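Local coordinates for protein phosphoribosyl-aminoimidazole carboxylase (Aspergillus clavatus, PDB 3K5I) that probably catalyses the ATP-dependent carboxylation of 5-aminoimidazole ribonucleotide to its N5-carboxyamino form in purine biosynthesis, as an ATP-grasp enzyme, at residues G32-R37 against H361-G366; S331-I336 against M374-V379. All blocks are in the same frame, centred on the assembly; numbering follows the deposited sequence.

Contact 1: residues G32-R37 against H361-G366; sequences GGQLGR and HLYSKG. With AIR (5-aminoimidazole ribonucleotide), chain I.
In the 5-aminoimidazole ribonucleotide pocket, the glycine-rich turn and the start of helix 34-46, consistent with a Rossmann-type GxGxxG turn, meet the loop after strand 358-362 through Gln-34, Tyr-363 and Lys-365. Gln-34 CB sits over one face of the Tyr-363 ring, 3.3 Å from its centroid and 14° off the normal, a CH-pi contact. The glutamine chain then bends at its second torsion, and the amide lies only 15° from the ring plane, with OE1 toward the lysine. Lys-365 NZ donates to Gln-34 OE1 at 2.9 Å, approaching from above the carbonyl plane rather than along a lone pair. The same NZ bonds to AIR O6 of the phosphate, also 2.9 Å away, and to the backbone O of Lys-373; this three-way grip fixes the ammonium between protein and ligand. A water accepts from Gln-34 NE2 at 3.0 Å and lies within bonding distance of the ligand oxygens O4' and O5', so both ends of the amide are tied to the nucleotide site. At the helix start, where Gly-33 is the N-cap, Leu-35 N donates to AIR O2' with an N-H...O angle of 163°. Farther from the ligand, Arg-37 reaches out with an extended chain, and its NH1, hydrogen-bonded to Pro-59 O, packs 3.2 Å from Ser-364 CB.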
# COMPACT_ATOMS: atom_id res chain seq x y z
N GLY A 32 1.98 -15.67 10.25
CA GLY A 32 1.08 -14.58 9.81
C GLY A 32 1.25 -13.30 10.65
O GLY A 32 0.28 -12.71 11.16
N GLY A 33 2.52 -12.91 10.72
CA GLY A 33 3.03 -11.79 11.43
C GLY A 33 3.16 -10.69 10.41
O GLY A 33 2.47 -10.71 9.41
N GLN A 34 3.97 -9.69 10.73
CA GLN A 34 3.98 -8.53 9.87
C GLN A 34 4.39 -8.80 8.48
O GLN A 34 3.97 -8.12 7.52
CB GLN A 34 4.88 -7.44 10.45
CG GLN A 34 6.34 -7.84 10.51
CD GLN A 34 6.75 -8.37 11.89
OE1 GLN A 34 5.89 -8.95 12.65
NE2 GLN A 34 8.02 -8.14 12.26
N LEU A 35 5.21 -9.83 8.35
CA LEU A 35 5.75 -10.14 7.04
C LEU A 35 4.63 -10.72 6.21
O LEU A 35 4.41 -10.34 5.08
CB LEU A 35 6.95 -11.11 7.14
CG LEU A 35 8.26 -10.54 7.69
CD1 LEU A 35 9.38 -11.58 7.58
CD2 LEU A 35 8.71 -9.17 7.06
N GLY A 36 3.96 -11.69 6.82
CA GLY A 36 2.88 -12.40 6.20
C GLY A 36 1.94 -11.32 5.93
O GLY A 36 1.34 -11.38 4.86
N ARG A 37 1.82 -10.33 6.81
CA ARG A 37 0.82 -9.30 6.42
C ARG A 37 1.14 -8.42 5.19
O ARG A 37 0.28 -7.95 4.43
CB ARG A 37 0.53 -8.43 7.64
CG ARG A 37 -0.62 -7.44 7.52
CD ARG A 37 -0.56 -6.45 8.70
NE ARG A 37 -1.50 -5.31 8.68
CZ ARG A 37 -2.57 -5.25 9.48
NH1 ARG A 37 -2.86 -6.27 10.27
NH2 ARG A 37 -3.33 -4.16 9.46
N HIS A 361 3.56 2.28 8.85
CA HIS A 361 3.07 0.93 8.79
C HIS A 361 3.09 0.40 10.18
O HIS A 361 4.18 0.10 10.69
CB HIS A 361 4.08 0.05 8.01
CG HIS A 361 4.22 0.45 6.57
ND1 HIS A 361 3.74 -0.35 5.55
CD2 HIS A 361 4.77 1.54 5.99
CE1 HIS A 361 3.98 0.26 4.39
NE2 HIS A 361 4.59 1.41 4.63
N LEU A 362 1.91 0.19 10.75
CA LEU A 362 1.80 -0.42 12.08
C LEU A 362 1.37 -1.86 11.75
O LEU A 362 0.53 -2.11 10.87
CB LEU A 362 0.66 0.20 12.91
CG LEU A 362 1.05 1.63 13.28
CD1 LEU A 362 -0.11 2.50 13.80
CD2 LEU A 362 2.18 1.51 14.31
N TYR A 363 1.94 -2.80 12.50
CA TYR A 363 1.70 -4.23 12.37
C TYR A 363 0.44 -4.88 12.98
O TYR A 363 0.23 -6.07 12.69
CB TYR A 363 2.90 -5.01 12.92
CG TYR A 363 4.15 -4.65 12.09
CD1 TYR A 363 5.43 -4.92 12.56
CD2 TYR A 363 4.04 -4.02 10.84
CE1 TYR A 363 6.55 -4.49 11.83
CE2 TYR A 363 5.19 -3.62 10.08
CZ TYR A 363 6.44 -3.88 10.57
OH TYR A 363 7.62 -3.54 9.87
N SER A 364 -0.40 -4.13 13.71
CA SER A 364 -1.60 -4.72 14.34
C SER A 364 -1.09 -5.89 15.24
O SER A 364 -1.77 -6.92 15.34
CB SER A 364 -2.66 -5.21 13.32
OG SER A 364 -4.02 -5.03 13.81
N LYS A 365 0.08 -5.78 15.90
CA LYS A 365 0.64 -6.88 16.75
C LYS A 365 0.24 -7.14 18.21
O LYS A 365 0.64 -8.12 18.88
CB LYS A 365 2.17 -7.02 16.55
CG LYS A 365 2.58 -7.76 15.27
CD LYS A 365 4.06 -7.58 14.93
CE LYS A 365 4.94 -8.19 16.04
NZ LYS A 365 6.32 -8.13 15.43
N GLY A 366 -0.55 -6.22 18.73
CA GLY A 366 -1.04 -6.37 20.10
C GLY A 366 -0.19 -5.70 21.15
O GLY A 366 0.14 -4.52 21.03
N1 AIR I . 9.70 -12.48 11.15
C2 AIR I . 10.01 -13.73 10.69
N3 AIR I . 11.28 -14.09 10.86
C4 AIR I . 11.84 -12.96 11.44
C5 AIR I . 10.89 -11.97 11.64
N6 AIR I . 10.99 -10.72 12.19
C1' AIR I . 8.43 -11.72 11.25
C2' AIR I . 7.21 -12.47 10.66
C3' AIR I . 7.04 -13.41 11.87
C4' AIR I . 7.04 -12.36 12.98
O4' AIR I . 8.23 -11.61 12.64
O2' AIR I . 6.05 -11.73 10.24
O3' AIR I . 5.88 -14.20 11.69
C5' AIR I . 6.39 -12.15 14.33
O5' AIR I . 7.32 -11.75 15.38
P AIR I . 6.76 -11.58 16.88
O6 AIR I . 6.99 -10.07 17.41
O7 AIR I . 7.54 -12.60 17.64
O8 AIR I . 5.28 -11.87 16.83
O HOH W 1 8.88 -9.66 14.68
O HOH W 2 0.10 -2.29 8.36

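Contact 2: residues S331-I336 against M374-V379; sequences SIMLNI and MGHITV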
# COMPACT_ATOMS: atom_id res chain seq x y z
N SER A 331 15.46 6.69 0.25
CA SER A 331 14.60 6.48 1.41
C SER A 331 15.27 5.91 2.64
O SER A 331 16.39 5.39 2.65
CB SER A 331 13.25 5.86 1.06
OG SER A 331 13.36 4.61 0.42
N ILE A 332 14.57 6.09 3.74
CA ILE A 332 15.11 5.61 5.01
C ILE A 332 13.95 4.89 5.74
O ILE A 332 12.84 5.43 5.80
CB ILE A 332 15.61 6.84 5.91
CG1 ILE A 332 16.73 7.59 5.20
CG2 ILE A 332 16.31 6.38 7.23
CD1 ILE A 332 16.97 8.95 5.81
N MET A 333 14.21 3.71 6.29
CA MET A 333 13.14 3.04 7.05
C MET A 333 13.71 2.97 8.45
O MET A 333 14.91 2.62 8.64
CB MET A 333 12.82 1.63 6.51
CG MET A 333 11.78 0.75 7.30
SD MET A 333 12.52 -0.88 7.66
CE MET A 333 13.68 -0.52 8.86
N LEU A 334 12.82 3.31 9.37
CA LEU A 334 13.09 3.27 10.81
C LEU A 334 12.14 2.22 11.44
O LEU A 334 10.95 2.17 11.13
CB LEU A 334 12.84 4.66 11.43
CG LEU A 334 13.07 4.68 12.95
CD1 LEU A 334 14.52 4.83 13.38
CD2 LEU A 334 12.37 5.89 13.44
N ASN A 335 12.62 1.31 12.29
CA ASN A 335 11.71 0.33 12.87
C ASN A 335 11.11 0.99 14.07
O ASN A 335 11.79 1.83 14.61
CB ASN A 335 12.47 -0.91 13.39
CG ASN A 335 12.48 -2.04 12.37
OD1 ASN A 335 11.66 -2.03 11.43
ND2 ASN A 335 13.41 -2.97 12.50
N ILE A 336 9.91 0.58 14.49
CA ILE A 336 9.23 1.04 15.68
C ILE A 336 9.27 -0.20 16.54
O ILE A 336 8.56 -1.18 16.35
CB ILE A 336 7.81 1.37 15.43
CG1 ILE A 336 7.73 2.54 14.47
CG2 ILE A 336 7.15 1.74 16.74
CD1 ILE A 336 6.31 2.77 14.19
N MET A 374 7.07 -3.60 16.20
CA MET A 374 5.69 -3.23 16.14
C MET A 374 5.16 -2.49 14.94
O MET A 374 3.93 -2.32 14.78
CB MET A 374 5.56 -2.32 17.37
CG MET A 374 5.89 -3.05 18.71
SD MET A 374 5.04 -4.60 18.99
CE MET A 374 3.14 -4.32 19.16
N GLY A 375 6.07 -2.02 14.08
CA GLY A 375 5.63 -1.32 12.90
C GLY A 375 6.94 -0.69 12.33
O GLY A 375 8.01 -0.99 12.83
N HIS A 376 6.88 0.10 11.26
CA HIS A 376 8.00 0.78 10.61
C HIS A 376 7.47 2.00 9.91
O HIS A 376 6.28 2.07 9.62
CB HIS A 376 8.83 -0.09 9.67
CG HIS A 376 8.19 -0.36 8.33
ND1 HIS A 376 7.49 -1.52 8.08
CD2 HIS A 376 8.20 0.33 7.15
CE1 HIS A 376 7.10 -1.55 6.81
NE2 HIS A 376 7.51 -0.43 6.23
N ILE A 377 8.37 2.96 9.70
CA ILE A 377 8.04 4.21 9.03
C ILE A 377 9.04 4.26 7.91
O ILE A 377 10.24 3.96 8.09
CB ILE A 377 8.47 5.47 9.78
CG1 ILE A 377 7.96 5.40 11.20
CG2 ILE A 377 7.90 6.73 9.04
CD1 ILE A 377 6.51 5.04 11.21
N THR A 378 8.54 4.62 6.74
CA THR A 378 9.50 4.71 5.65
C THR A 378 9.43 6.14 5.13
O THR A 378 8.36 6.60 4.74
CB THR A 378 9.21 3.72 4.45
OG1 THR A 378 9.53 2.39 4.80
CG2 THR A 378 10.18 3.99 3.30
N VAL A 379 10.58 6.80 5.07
CA VAL A 379 10.59 8.18 4.50
C VAL A 379 11.36 8.30 3.16
O VAL A 379 12.51 7.86 3.01
CB VAL A 379 11.15 9.16 5.55
CG1 VAL A 379 11.26 10.58 5.02
CG2 VAL A 379 10.25 9.13 6.74
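Met-333 and His-376 meet at about a right angle on one face of a strand pair, where the methionine CG lies 3.6 Å from His-376 CD2 and approaches the imidazole obliquely. With CG anti to the backbone N (chi1 175°) and a bend at chi2, the methionine places SD 4.8 Å from the ring centroid, a Met-aromatic contact. Thr-378 OG1 borders the same CG at 3.7 Å. Beside them Asn-335 OD1 approaches His-376 CB, its amide plane turned 64° from the imidazole; its ND2 is held by Cys-236 O and Asn-294 OD1. His-376 ND1 pairs with Tyr-363 OH, while its ring stacks with those of His-361 and His-297, which together restrain its rotation. The other face is aliphatic: Ile-332, Leu-334, Ile-336, Ile-377 and Val-379 point there, and Ile-336 CD1 touches Ile-377 CD1 at 3.8 Å, their side chains crossing obliquely under helix 344-352. The short strand axes run antiparallel, their N-to-C directions 160° apart. Leu-334 and Ile-377 form a hydrogen-bonded pair: Leu-334 N lies 3.0 Å from Ile-377 O, and Ile-377 N 3.1 Å from Leu-334 O. At the Ile-336 end, Ile-336 O accepts from Met-374 N at 2.8 Å and only weakly from Gly-375 N. Two residues thus face one, a classic beta bulge in the antiparallel sheet joining the ATP-grasp and C-terminal regions.

How the contacts relate
Along the chain the segments alternate: 32-37, 331-336, 361-366, then 374-379. The centres of contacts 1 and 2 lie about 13 Å apart, and strands 358-362 and 373-380, neighbours in the eight-stranded antiparallel sheet, connect them. Strand 358-362 is outermost within the chain, followed inward by 373-380, 331-337 and 235-241. His-361 O lies 2.8 Å from His-376 N, a probable backbone hydrogen bond between these strands, and Tyr-363 CD1 packs 3.3 Å from Gly-375 N. Contact 2 therefore belongs to the sheet interior, whereas contact 1 joins the loop leaving its edge to the N-terminal domain, so that N-terminal and C-terminal regions both contribute residues to the 5-aminoimidazole ribonucleotide pocket.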